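Local coordinates for protein ADP-ribosyltransferase (Staphylococcus aureus, PDB 1OJQ) that transfers ADP-ribose from NAD(+) onto a protein acceptor, as a mono-ADP-ribosyltransferase of the C3 exoenzyme type, at residues Thr13-Gly16 / Asn17-Lys21; Met31-Tyr34 / Asn35-Asn39; Leu57-Asn60 / Ile61-Gln64; Leu68-Thr71 / Ile72-Val76; Thr96-Thr99 / Arg100-His104. One frame throughout, in Å; residues are numbered along the deposited sequence.

Contact 1 (Thr13-Gly16 / Asn17-Lys21); sequences TKWG and NSLIK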
loop_
_atom_site.group_PDB
_atom_site.type_symbol
_atom_site.label_atom_id
_atom_site.label_comp_id
_atom_site.label_asym_id
_atom_site.label_seq_id
_atom_site.Cartn_x
_atom_site.Cartn_y
_atom_site.Cartn_z
ATOM N N THR A 13 -7.615 13.837 6.426
ATOM C CA THR A 13 -8.905 13.951 5.750
ATOM C C THR A 13 -8.969 15.199 4.891
ATOM O O THR A 13 -9.453 15.194 3.753
ATOM C CB THR A 13 -10.067 13.967 6.770
ATOM O OG1 THR A 13 -10.255 12.638 7.288
ATOM C CG2 THR A 13 -11.369 14.373 6.096
ATOM N N LYS A 14 -8.481 16.321 5.418
ATOM C CA LYS A 14 -8.524 17.574 4.651
ATOM C C LYS A 14 -7.741 17.442 3.357
ATOM O O LYS A 14 -8.147 17.787 2.241
ATOM C CB LYS A 14 -7.966 18.688 5.549
ATOM C CG LYS A 14 -8.000 20.070 4.910
ATOM C CD LYS A 14 -7.482 21.095 5.914
ATOM C CE LYS A 14 -7.065 22.377 5.202
ATOM N NZ LYS A 14 -6.079 23.109 6.059
ATOM N N TRP A 15 -6.523 16.905 3.496
ATOM C CA TRP A 15 -5.640 16.710 2.339
ATOM C C TRP A 15 -6.267 15.714 1.375
ATOM O O TRP A 15 -6.377 15.993 0.184
ATOM C CB TRP A 15 -4.255 16.235 2.766
ATOM C CG TRP A 15 -3.196 16.139 1.710
ATOM C CD1 TRP A 15 -2.353 17.133 1.299
ATOM C CD2 TRP A 15 -2.850 14.993 0.920
ATOM N NE1 TRP A 15 -1.507 16.690 0.307
ATOM C CE2 TRP A 15 -1.801 15.369 0.062
ATOM C CE3 TRP A 15 -3.339 13.684 0.865
ATOM C CZ2 TRP A 15 -1.228 14.477 -0.841
ATOM C CZ3 TRP A 15 -2.789 12.787 -0.022
ATOM C CH2 TRP A 15 -1.743 13.207 -0.855
ATOM N N GLY A 16 -6.678 14.561 1.909
ATOM C CA GLY A 16 -7.315 13.573 1.058
ATOM C C GLY A 16 -8.534 14.084 0.316
ATOM O O GLY A 16 -8.664 13.750 -0.877
ATOM N N ASN A 17 -9.423 14.830 0.956
ATOM C CA ASN A 17 -10.614 15.359 0.287
ATOM C C ASN A 17 -10.251 16.235 -0.907
ATOM O O ASN A 17 -11.051 16.402 -1.839
ATOM C CB ASN A 17 -11.437 16.171 1.291
ATOM C CG ASN A 17 -12.266 15.306 2.214
ATOM O OD1 ASN A 17 -12.745 15.739 3.264
ATOM N ND2 ASN A 17 -12.444 14.050 1.820
ATOM N N SER A 18 -9.046 16.809 -0.878
ATOM C CA SER A 18 -8.647 17.652 -2.021
ATOM C C SER A 18 -8.399 16.761 -3.229
ATOM O O SER A 18 -8.658 17.169 -4.364
ATOM C CB SER A 18 -7.443 18.543 -1.703
ATOM O OG SER A 18 -6.222 17.805 -1.718
ATOM N N LEU A 19 -7.917 15.529 -3.002
ATOM C CA LEU A 19 -7.806 14.652 -4.173
ATOM C C LEU A 19 -9.191 14.264 -4.677
ATOM O O LEU A 19 -9.425 14.181 -5.890
ATOM C CB LEU A 19 -7.016 13.373 -3.862
ATOM C CG LEU A 19 -5.488 13.512 -3.906
ATOM C CD1 LEU A 19 -5.062 14.368 -2.727
ATOM C CD2 LEU A 19 -4.816 12.146 -3.897
ATOM N N ILE A 20 -10.107 14.015 -3.739
ATOM C CA ILE A 20 -11.429 13.552 -4.179
ATOM C C ILE A 20 -12.085 14.654 -5.001
ATOM O O ILE A 20 -12.649 14.407 -6.062
ATOM C CB ILE A 20 -12.309 13.144 -2.990
ATOM C CG1 ILE A 20 -11.820 11.848 -2.325
ATOM C CG2 ILE A 20 -13.766 13.088 -3.419
ATOM C CD1 ILE A 20 -12.549 11.471 -1.046
ATOM N N LYS A 21 -11.983 15.878 -4.485
ATOM C CA LYS A 21 -12.537 17.024 -5.200
ATOM C C LYS A 21 -12.017 17.074 -6.622
ATOM O O LYS A 21 -12.779 17.286 -7.579
ATOM C CB LYS A 21 -12.178 18.318 -4.463
ATOM C CG LYS A 21 -12.768 19.543 -5.148
ATOM C CD LYS A 21 -12.738 20.757 -4.228
ATOM C CE LYS A 21 -13.318 21.978 -4.934
ATOM N NZ LYS A 21 -13.180 23.218 -4.120
#
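Helix 9-23 is the first helix of the chain, and W15 and L19 sit one turn apart on it. The touch is a CH-pi contact. L19 CD1 lies over one face of the indole, 3.9 Å from the centroid of the W15 six-membered ring and 12° off its normal. Of the ring atoms, W15 CZ3 comes nearest to L19 CD1. W15 CG stands anti to the backbone N (chi1 -173°), which swings the ring along the helix to the methyl. The indole has partners elsewhere too: W15 NE1 is hydrogen-bonded to D79 OD1, and the ring of F6 meets the indole obliquely.

On the same turn S18 folds back. Its OG lies between its own backbone N and carbonyl carbon (chi1 77°) and donates to W15 O at 2.6 Å, in the carbonyl plane. S18 N also donates to W15 O, at 3.0 Å, from above that plane. One carbonyl oxygen thus takes two bonds from one serine.

Another side of the helix carries T13 and N17, which lie side by side and point the same way. T13 CG2 is 3.4 Å from N17 OD1. N17 N bonds T13 O at 2.8 Å, and I20 N bonds G16 O at 3.2 Å. T13 OG1 is hydrogen-bonded to Q179 OE1. These are i to i+4 side-chain contacts on an alpha-helix, with a serine hydroxyl bonded to the i-3 carbonyl. The helix rests on Y166 of strand 165-166 through T13, N17 and I20, and on P78 through W15 and L19.

Contact 2 (Met31-Tyr34 / Asn35-Asn39); sequences MAIY and NYTKN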
loop_
_atom_site.group_PDB
_atom_site.type_symbol
_atom_site.label_atom_id
_atom_site.label_comp_id
_atom_site.label_asym_id
_atom_site.label_seq_id
_atom_site.Cartn_x
_atom_site.Cartn_y
_atom_site.Cartn_z
ATOM N N MET A 31 -18.857 3.183 -7.398
ATOM C CA MET A 31 -19.183 1.769 -7.326
ATOM C C MET A 31 -17.940 0.896 -7.432
ATOM O O MET A 31 -17.795 -0.107 -6.728
ATOM C CB MET A 31 -20.146 1.399 -8.452
ATOM C CG MET A 31 -20.487 -0.062 -8.636
ATOM S SD MET A 31 -21.333 -0.296 -10.235
ATOM C CE MET A 31 -20.268 -1.510 -11.005
ATOM N N ALA A 32 -17.055 1.270 -8.354
ATOM C CA ALA A 32 -15.833 0.505 -8.543
ATOM C C ALA A 32 -14.973 0.533 -7.292
ATOM O O ALA A 32 -14.477 -0.513 -6.886
ATOM C CB ALA A 32 -14.991 1.088 -9.675
ATOM N N ILE A 33 -14.772 1.738 -6.744
ATOM C CA ILE A 33 -13.911 1.786 -5.556
ATOM C C ILE A 33 -14.574 1.017 -4.422
ATOM O O ILE A 33 -13.924 0.221 -3.733
ATOM C CB ILE A 33 -13.637 3.232 -5.117
ATOM C CG1 ILE A 33 -12.856 4.028 -6.173
ATOM C CG2 ILE A 33 -12.951 3.301 -3.759
ATOM C CD1 ILE A 33 -12.977 5.533 -5.948
ATOM N N TYR A 34 -15.868 1.227 -4.205
ATOM C CA TYR A 34 -16.538 0.569 -3.070
ATOM C C TYR A 34 -16.424 -0.942 -3.213
ATOM O O TYR A 34 -16.041 -1.648 -2.285
ATOM C CB TYR A 34 -18.012 0.979 -2.952
ATOM C CG TYR A 34 -18.610 0.537 -1.634
ATOM C CD1 TYR A 34 -18.575 1.364 -0.516
ATOM C CD2 TYR A 34 -19.208 -0.710 -1.490
ATOM C CE1 TYR A 34 -19.103 0.991 0.702
ATOM C CE2 TYR A 34 -19.744 -1.103 -0.276
ATOM C CZ TYR A 34 -19.695 -0.259 0.811
ATOM O OH TYR A 34 -20.236 -0.662 2.003
ATOM N N ASN A 35 -16.787 -1.470 -4.376
ATOM C CA ASN A 35 -16.724 -2.916 -4.578
ATOM C C ASN A 35 -15.315 -3.463 -4.384
ATOM O O ASN A 35 -15.153 -4.569 -3.861
ATOM C CB ASN A 35 -17.254 -3.301 -5.961
ATOM C CG ASN A 35 -18.765 -3.203 -6.014
ATOM O OD1 ASN A 35 -19.465 -3.254 -4.994
ATOM N ND2 ASN A 35 -19.279 -3.041 -7.227
ATOM N N TYR A 36 -14.294 -2.716 -4.789
ATOM C CA TYR A 36 -12.921 -3.164 -4.552
ATOM C C TYR A 36 -12.657 -3.304 -3.060
ATOM O O TYR A 36 -12.088 -4.311 -2.614
ATOM C CB TYR A 36 -11.901 -2.220 -5.245
ATOM C CG TYR A 36 -10.508 -2.809 -5.066
ATOM C CD1 TYR A 36 -10.072 -3.802 -5.939
ATOM C CD2 TYR A 36 -9.665 -2.401 -4.048
ATOM C CE1 TYR A 36 -8.802 -4.354 -5.783
ATOM C CE2 TYR A 36 -8.402 -2.953 -3.882
ATOM C CZ TYR A 36 -7.981 -3.926 -4.759
ATOM O OH TYR A 36 -6.726 -4.486 -4.600
ATOM N N THR A 37 -13.031 -2.298 -2.271
ATOM C CA THR A 37 -12.782 -2.335 -0.833
ATOM C C THR A 37 -13.519 -3.487 -0.154
ATOM O O THR A 37 -12.987 -4.002 0.827
ATOM C CB THR A 37 -13.168 -1.040 -0.098
ATOM O OG1 THR A 37 -14.598 -0.864 -0.109
ATOM C CG2 THR A 37 -12.531 0.169 -0.772
ATOM N N LYS A 38 -14.672 -3.903 -0.652
ATOM C CA LYS A 38 -15.446 -5.007 -0.119
ATOM C C LYS A 38 -14.792 -6.378 -0.308
ATOM O O LYS A 38 -14.937 -7.244 0.537
ATOM C CB LYS A 38 -16.785 -5.140 -0.865
ATOM C CG LYS A 38 -17.747 -3.989 -0.780
ATOM C CD LYS A 38 -18.962 -4.315 -1.650
ATOM C CE LYS A 38 -19.949 -5.194 -0.898
ATOM N NZ LYS A 38 -21.101 -5.552 -1.786
ATOM N N ASN A 39 -14.152 -6.535 -1.455
ATOM C CA ASN A 39 -13.805 -7.831 -2.037
ATOM C C ASN A 39 -12.797 -7.666 -3.175
ATOM O O ASN A 39 -13.208 -7.623 -4.333
ATOM C CB ASN A 39 -15.086 -8.460 -2.559
ATOM C CG ASN A 39 -15.080 -9.944 -2.841
ATOM O OD1 ASN A 39 -14.267 -10.715 -2.321
ATOM N ND2 ASN A 39 -16.039 -10.358 -3.680
#
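Y34 and K38 meet one turn apart near the end of helix 27-38. The aliphatic part of the lysine lies obliquely against the phenol ring. K38 CG is 3.5 Å from Y34 CE2, and K38 CD is 3.6 Å from Y34 CD2. K38 chi1 of -62° sets CG beside its own backbone N, and so by the ring.

Y34 O is gripped by two donors. T37 OG1 gives it a bond of 2.7 Å, tilted 16° from the carbonyl plane. K38 N gives it a second, of 3.1 Å, nearly in line with the C=O. The T37 hydroxyl reaches back because chi1 is 68°, which places OG1 between its own N and carbonyl carbon. This also sends T37 CG2 down to I33 O, at 3.3 Å.

Earlier on the helix M31 CG touches N35 ND2 at 3.5 Å. N35 N donates to M31 O at 2.9 Å.

Outside this turn, T37 OG1 is also bonded to A174 N, so two partners fix its rotation. I167 and T173 touch T37. I33 and Y36 pack on T71 and L68 of helix 59-73, and the ring of Y36 meets that of Y136 edge-to-face.

T37 binds NAD(+) in this enzyme, and its side chain is about 4 Å from that of E180, another NAD(+)-binding residue. In the model no NAD(+) is bound to this chain. A hydroxyl that donates to Y34 O and accepts from A174 N is consistent with T37 being held in place before NAD(+) binds.

Contact 3 (Leu57-Asn60 / Ile61-Gln64); sequences LSEN and IQEQ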
loop_
_atom_site.group_PDB
_atom_site.type_symbol
_atom_site.label_atom_id
_atom_site.label_comp_id
_atom_site.label_asym_id
_atom_site.label_seq_id
_atom_site.Cartn_x
_atom_site.Cartn_y
_atom_site.Cartn_z
ATOM N N LEU A 57 -7.521 -11.824 -18.604
ATOM C CA LEU A 57 -8.561 -11.935 -17.585
ATOM C C LEU A 57 -9.932 -12.269 -18.163
ATOM O O LEU A 57 -10.149 -12.111 -19.362
ATOM C CB LEU A 57 -8.659 -10.621 -16.800
ATOM C CG LEU A 57 -7.303 -10.141 -16.258
ATOM C CD1 LEU A 57 -7.461 -8.942 -15.340
ATOM C CD2 LEU A 57 -6.588 -11.293 -15.565
ATOM N N SER A 58 -10.801 -12.708 -17.273
ATOM C CA SER A 58 -12.207 -12.945 -17.613
ATOM C C SER A 58 -12.851 -11.660 -18.102
ATOM O O SER A 58 -12.338 -10.582 -17.784
ATOM C CB SER A 58 -12.942 -13.484 -16.384
ATOM O OG SER A 58 -13.873 -14.490 -16.739
ATOM N N GLU A 59 -13.962 -11.706 -18.842
ATOM C CA GLU A 59 -14.510 -10.423 -19.311
ATOM C C GLU A 59 -14.998 -9.533 -18.176
ATOM O O GLU A 59 -14.868 -8.299 -18.243
ATOM C CB GLU A 59 -15.674 -10.636 -20.290
ATOM C CG GLU A 59 -15.241 -11.346 -21.561
ATOM C CD GLU A 59 -14.373 -10.539 -22.492
ATOM O OE1 GLU A 59 -14.105 -9.349 -22.245
ATOM O OE2 GLU A 59 -13.949 -11.119 -23.522
ATOM N N ASN A 60 -15.572 -10.143 -17.126
ATOM C CA ASN A 60 -16.076 -9.262 -16.071
ATOM C C ASN A 60 -14.929 -8.566 -15.356
ATOM O O ASN A 60 -14.984 -7.368 -15.036
ATOM C CB ASN A 60 -16.965 -10.077 -15.124
ATOM C CG ASN A 60 -16.230 -11.144 -14.335
ATOM O OD1 ASN A 60 -15.500 -11.938 -14.921
ATOM N ND2 ASN A 60 -16.429 -11.153 -13.022
ATOM N N ILE A 61 -13.854 -9.320 -15.111
ATOM C CA ILE A 61 -12.686 -8.736 -14.428
ATOM C C ILE A 61 -11.966 -7.742 -15.334
ATOM O O ILE A 61 -11.555 -6.679 -14.848
ATOM C CB ILE A 61 -11.749 -9.845 -13.910
ATOM C CG1 ILE A 61 -12.459 -10.789 -12.932
ATOM C CG2 ILE A 61 -10.494 -9.270 -13.281
ATOM C CD1 ILE A 61 -13.134 -10.121 -11.746
ATOM N N GLN A 62 -11.826 -7.986 -16.633
ATOM C CA GLN A 62 -11.255 -6.960 -17.500
ATOM C C GLN A 62 -12.025 -5.645 -17.398
ATOM O O GLN A 62 -11.448 -4.570 -17.347
ATOM C CB GLN A 62 -11.244 -7.375 -18.967
ATOM C CG GLN A 62 -10.267 -8.515 -19.288
ATOM C CD GLN A 62 -10.145 -8.730 -20.789
ATOM O OE1 GLN A 62 -9.992 -9.850 -21.282
ATOM N NE2 GLN A 62 -10.237 -7.642 -21.551
ATOM N N GLU A 63 -13.349 -5.711 -17.400
ATOM C CA GLU A 63 -14.133 -4.470 -17.355
ATOM C C GLU A 63 -13.911 -3.754 -16.034
ATOM O O GLU A 63 -13.816 -2.529 -15.982
ATOM C CB GLU A 63 -15.622 -4.793 -17.563
ATOM C CG GLU A 63 -16.541 -3.620 -17.303
ATOM C CD GLU A 63 -17.980 -3.809 -17.774
ATOM O OE1 GLU A 63 -18.359 -4.813 -18.406
ATOM O OE2 GLU A 63 -18.787 -2.881 -17.526
ATOM N N GLN A 64 -13.816 -4.541 -14.961
ATOM C CA GLN A 64 -13.567 -3.967 -13.641
ATOM C C GLN A 64 -12.180 -3.343 -13.526
ATOM O O GLN A 64 -12.058 -2.290 -12.901
ATOM C CB GLN A 64 -13.768 -5.066 -12.593
ATOM C CG GLN A 64 -15.282 -5.297 -12.392
ATOM C CD GLN A 64 -15.533 -6.522 -11.533
ATOM O OE1 GLN A 64 -14.828 -6.722 -10.543
ATOM N NE2 GLN A 64 -16.504 -7.348 -11.911
HETATM O O HOH W 1 -17.560 -9.839 -10.920
#
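L57, just ahead of helix 59-73, packs on I61 of its first turn and forms the tight apolar side. L57 CD1 is 3.7 Å from I61 CG2, and the two side chains cross at about a right angle. I61 CG2 is anti to the backbone N, beside the carbonyl carbon, which sets this methyl toward the leucine. L57 CB also packs on Q62 CG at 3.6 Å, so the leucine touches two residues of the first turn. Further out, L57 rests on P46 and L47 of helix 41-49 and on A50.

The other side is looser and faces solvent. N60, E59 and E63 are exposed there. N60 lies alongside I61, with N60 ND2 3.7 Å from I61 CD1. A water joins the amides of N60 and Q64. It accepts from N60 ND2 at 2.7 Å and from Q64 NE2 at 2.9 Å, while the two nitrogens stay 4.0 Å apart. The Q64 chain runs over N60 O, with CG 3.4 Å from that oxygen.

The backbone binds both sides together. Q62 N donates to S58 O at 2.9 Å with an angle of 170° at the hydrogen, and E63 N and Q64 N follow with bonds to E59 O and N60 O. S58 holds the N-cap position, but its hydroxyl makes no capping bond. This is the start of helix 59-73, within a predicted coiled coil (47-74), where L57 and Q64 meet helix 41-49, Q64 through I43.

Contact 4 (Leu68-Thr71 / Ile72-Val76); sequences LDST and ISKSV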
loop_
_atom_site.group_PDB
_atom_site.type_symbol
_atom_site.label_atom_id
_atom_site.label_comp_id
_atom_site.label_asym_id
_atom_site.label_seq_id
_atom_site.Cartn_x
_atom_site.Cartn_y
_atom_site.Cartn_z
ATOM N N LEU A 68 -11.352 0.481 -12.729
ATOM C CA LEU A 68 -10.608 0.973 -11.541
ATOM C C LEU A 68 -9.361 1.731 -11.973
ATOM O O LEU A 68 -8.975 2.707 -11.334
ATOM C CB LEU A 68 -10.273 -0.179 -10.596
ATOM C CG LEU A 68 -9.893 0.178 -9.155
ATOM C CD1 LEU A 68 -10.936 1.054 -8.467
ATOM C CD2 LEU A 68 -9.658 -1.066 -8.306
ATOM N N ASP A 69 -8.724 1.291 -13.064
ATOM C CA ASP A 69 -7.579 2.009 -13.591
ATOM C C ASP A 69 -7.981 3.441 -13.932
ATOM O O ASP A 69 -7.251 4.373 -13.618
ATOM C CB ASP A 69 -7.032 1.358 -14.851
ATOM C CG ASP A 69 -6.284 0.054 -14.657
ATOM O OD1 ASP A 69 -6.056 -0.416 -13.513
ATOM O OD2 ASP A 69 -5.920 -0.504 -15.715
ATOM N N SER A 70 -9.134 3.561 -14.595
ATOM C CA SER A 70 -9.600 4.896 -14.974
ATOM C C SER A 70 -9.924 5.739 -13.749
ATOM O O SER A 70 -9.508 6.905 -13.654
ATOM C CB SER A 70 -10.815 4.749 -15.900
ATOM O OG SER A 70 -11.477 5.992 -15.991
ATOM N N THR A 71 -10.638 5.127 -12.793
ATOM C CA THR A 71 -10.966 5.870 -11.578
ATOM C C THR A 71 -9.736 6.426 -10.863
ATOM O O THR A 71 -9.656 7.595 -10.456
ATOM C CB THR A 71 -11.759 4.943 -10.635
ATOM O OG1 THR A 71 -12.974 4.597 -11.321
ATOM C CG2 THR A 71 -12.102 5.636 -9.326
ATOM N N ILE A 72 -8.725 5.567 -10.673
ATOM C CA ILE A 72 -7.517 6.009 -9.940
ATOM C C ILE A 72 -6.809 7.115 -10.698
ATOM O O ILE A 72 -6.256 8.048 -10.110
ATOM C CB ILE A 72 -6.627 4.780 -9.685
ATOM C CG1 ILE A 72 -7.284 3.740 -8.750
ATOM C CG2 ILE A 72 -5.240 5.148 -9.167
ATOM C CD1 ILE A 72 -6.519 2.421 -8.646
ATOM N N SER A 73 -6.807 7.054 -12.008
ATOM C CA SER A 73 -6.110 8.016 -12.869
ATOM C C SER A 73 -6.734 9.398 -12.778
ATOM O O SER A 73 -6.136 10.362 -13.255
ATOM C CB SER A 73 -6.132 7.517 -14.327
ATOM O OG SER A 73 -7.394 7.811 -14.952
ATOM N N LYS A 74 -7.934 9.507 -12.196
ATOM C CA LYS A 74 -8.624 10.795 -12.125
ATOM C C LYS A 74 -8.037 11.743 -11.089
ATOM O O LYS A 74 -8.390 12.929 -11.067
ATOM C CB LYS A 74 -10.134 10.614 -11.859
ATOM C CG LYS A 74 -10.812 10.108 -13.136
ATOM C CD LYS A 74 -12.318 9.992 -12.948
ATOM C CE LYS A 74 -12.992 9.482 -14.218
ATOM N NZ LYS A 74 -14.484 9.477 -14.028
ATOM N N SER A 75 -7.156 11.233 -10.230
ATOM C CA SER A 75 -6.489 12.152 -9.307
ATOM C C SER A 75 -5.006 11.800 -9.199
ATOM O O SER A 75 -4.593 10.641 -9.274
ATOM C CB SER A 75 -7.105 12.183 -7.908
ATOM O OG SER A 75 -7.309 10.884 -7.376
ATOM N N VAL A 76 -4.234 12.861 -9.008
ATOM C CA VAL A 76 -2.811 12.700 -8.724
ATOM C C VAL A 76 -2.497 13.359 -7.399
ATOM O O VAL A 76 -3.202 14.234 -6.890
ATOM C CB VAL A 76 -1.906 13.283 -9.825
ATOM C CG1 VAL A 76 -2.163 12.549 -11.135
ATOM C CG2 VAL A 76 -2.105 14.787 -9.977
HETATM O O HOH W 2 -14.300 6.406 -14.902
HETATM O O HOH W 3 -8.972 9.020 -8.195
#
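S73 chi1 is 80°, and this puts OG between its own backbone N and carbonyl carbon, close to the preceding turn. From there S73 OG donates to S70 O at 2.6 Å, tilted 19° from the carbonyl plane. S70 OG takes another course. It is anti to the backbone N (chi1 165°) and comes near the K74 chain.

A water links S70 OG to K74, four residues on. The water is 3.1 Å from S70 OG and receives a weak bond from K74 NZ at 3.2 Å. K74 is extended beyond CG, and its amine makes its main bond as a salt bridge to OD2 of D29, on helix 27-38. T71 OG1 is hydrogen-bonded to D29 OD1, and also to Q67 O.

This is the C-terminal end of helix 59-73, where the pattern of bonds changes. I72 N donates to L68 O, and S73 N to D69 O, each four residues back. K74 N instead donates to T71 O, three back, at 3.1 Å and from above the carbonyl plane. A water then bonds T71 O at 2.8 Å and S75 OG at 2.6 Å. It spans the turn as the chain leaves the helix. S75 OG is also bonded to A164 O.

The apolar side is formed by L68 and I72. L68 CG is 4.1 Å from I72 CD1, and both side chains touch Y136 and L182. Next to L68, D69 has a salt bridge to R185 and a hydrogen bond to the hydroxyl of Y136.

Contact 5 (Thr96-Thr99 / Arg100-His104); sequences TGFT and REDLH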
loop_
_atom_site.group_PDB
_atom_site.type_symbol
_atom_site.label_atom_id
_atom_site.label_comp_id
_atom_site.label_asym_id
_atom_site.label_seq_id
_atom_site.Cartn_x
_atom_site.Cartn_y
_atom_site.Cartn_z
ATOM N N THR A 96 14.154 -13.094 -1.387
ATOM C CA THR A 96 15.268 -14.014 -1.606
ATOM C C THR A 96 16.362 -13.916 -0.551
ATOM O O THR A 96 16.741 -12.791 -0.223
ATOM C CB THR A 96 15.926 -13.731 -2.980
ATOM O OG1 THR A 96 14.962 -13.974 -4.000
ATOM C CG2 THR A 96 17.109 -14.658 -3.167
ATOM N N GLY A 97 16.900 -15.022 -0.062
ATOM C CA GLY A 97 17.917 -15.146 0.939
ATOM C C GLY A 97 17.397 -15.083 2.371
ATOM O O GLY A 97 18.194 -15.350 3.278
ATOM N N PHE A 98 16.125 -14.735 2.573
ATOM C CA PHE A 98 15.509 -14.707 3.904
ATOM C C PHE A 98 14.749 -16.015 4.080
ATOM O O PHE A 98 13.662 -16.184 3.523
ATOM C CB PHE A 98 14.589 -13.505 4.116
ATOM C CG PHE A 98 14.369 -13.236 5.603
ATOM C CD1 PHE A 98 15.378 -12.673 6.360
ATOM C CD2 PHE A 98 13.169 -13.567 6.211
ATOM C CE1 PHE A 98 15.189 -12.413 7.714
ATOM C CE2 PHE A 98 12.969 -13.290 7.558
ATOM C CZ PHE A 98 13.975 -12.718 8.313
ATOM N N THR A 99 15.350 -16.956 4.828
ATOM C CA THR A 99 14.859 -18.326 4.738
ATOM C C THR A 99 13.633 -18.555 5.609
ATOM O O THR A 99 13.288 -17.730 6.453
ATOM C CB THR A 99 15.952 -19.336 5.159
ATOM O OG1 THR A 99 16.105 -19.258 6.580
ATOM C CG2 THR A 99 17.276 -18.945 4.538
ATOM N N ARG A 100 12.979 -19.697 5.392
ATOM C CA ARG A 100 11.888 -20.047 6.303
ATOM C C ARG A 100 12.337 -20.055 7.755
ATOM O O ARG A 100 11.593 -19.656 8.651
ATOM C CB ARG A 100 11.338 -21.435 5.950
ATOM C CG ARG A 100 10.364 -21.989 6.988
ATOM C CD ARG A 100 9.047 -21.207 6.932
ATOM N NE ARG A 100 8.104 -21.684 7.944
ATOM C CZ ARG A 100 7.950 -21.154 9.158
ATOM N NH1 ARG A 100 8.658 -20.115 9.590
ATOM N NH2 ARG A 100 7.053 -21.666 10.002
ATOM N N GLU A 101 13.566 -20.528 8.014
ATOM C CA GLU A 101 14.021 -20.535 9.411
ATOM C C GLU A 101 14.305 -19.122 9.896
ATOM O O GLU A 101 14.063 -18.842 11.071
ATOM C CB GLU A 101 15.260 -21.414 9.606
ATOM C CG GLU A 101 15.534 -21.695 11.078
ATOM C CD GLU A 101 14.486 -22.603 11.704
ATOM O OE1 GLU A 101 14.607 -22.865 12.923
ATOM O OE2 GLU A 101 13.546 -23.076 11.032
ATOM N N ASP A 102 14.813 -18.242 9.022
ATOM C CA ASP A 102 14.954 -16.839 9.397
ATOM C C ASP A 102 13.600 -16.292 9.862
ATOM O O ASP A 102 13.508 -15.630 10.898
ATOM C CB ASP A 102 15.486 -15.961 8.270
ATOM C CG ASP A 102 16.919 -16.281 7.891
ATOM O OD1 ASP A 102 17.677 -16.762 8.763
ATOM O OD2 ASP A 102 17.269 -16.044 6.711
ATOM N N LEU A 103 12.569 -16.601 9.075
ATOM C CA LEU A 103 11.232 -16.120 9.414
ATOM C C LEU A 103 10.742 -16.719 10.724
ATOM O O LEU A 103 10.108 -16.038 11.541
ATOM C CB LEU A 103 10.256 -16.502 8.300
ATOM C CG LEU A 103 8.893 -15.815 8.335
ATOM C CD1 LEU A 103 9.062 -14.302 8.377
ATOM C CD2 LEU A 103 8.065 -16.231 7.124
ATOM N N HIS A 104 11.030 -18.023 10.863
ATOM C CA HIS A 104 10.619 -18.699 12.093
ATOM C C HIS A 104 11.262 -18.044 13.310
ATOM O O HIS A 104 10.603 -17.780 14.317
ATOM C CB HIS A 104 10.990 -20.183 12.039
ATOM C CG HIS A 104 10.782 -20.887 13.352
ATOM N ND1 HIS A 104 9.527 -21.137 13.870
ATOM C CD2 HIS A 104 11.675 -21.406 14.227
ATOM C CE1 HIS A 104 9.672 -21.781 15.026
ATOM N NE2 HIS A 104 10.967 -21.955 15.269
#
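The F98 ring carries the CB of D102 on one face, over its centre. D102 CB is 3.5 Å from the ring centroid and 9° off the normal, a CH-pi contact. The carboxylate plane of D102 is turned 47° from the ring. F98 CE2 is 4.1 Å from L103 CD1. L122 and L125 of helix 116-126 also touch the ring.

T99 is the N-cap of helix 100-106, and with D102 it forms a capping box. D102 N donates to T99 OG1 at 2.9 Å, in a nearly straight bond. In return T99 N donates to D102 OD2 at 2.8 Å, from above the carboxylate plane. T99 chi1 is 73°, which keeps OG1 over the first turn and near the helix N-H groups. L103 N then bonds T99 O at 2.9 Å and starts the regular helix pattern.

D102 OD2 has a second partner, K121, in a salt bridge. L118 of the same helix touches the aspartate too. The side chain of L103 is about 6 Å from that of D90, which binds NAD(+).

T99 OG1 accepts from D102 N, a first-turn amide without a regular i-4 helix bond. The chemistry implies a carboxylate oxygen with two partners. A backbone N-H and a lysine share D102 OD2, and the positive end of the helix dipole would probably favour its negative charge.

In the fold
All five contacts are local and lie in series, so none nests in or crosses another, and none closes a long loop. Contact 1 lies on helix 9-23, contact 2 on helix 27-38, and contacts 3 and 4 at the two ends of helix 59-73. Contact 4 joins the helices. It touches contact 2 where helix 27-38 meets helix 59-73, while L19 of contact 1 touches S75 and V76. Contact 3 lies further out, its centre about 17 Å from that of contact 4. Contact 5 starts helix 100-106 after strand 81-87, on the opposite side of the chain's centre from contacts 1 and 4. Its centre is about 35 Å or more from all the others.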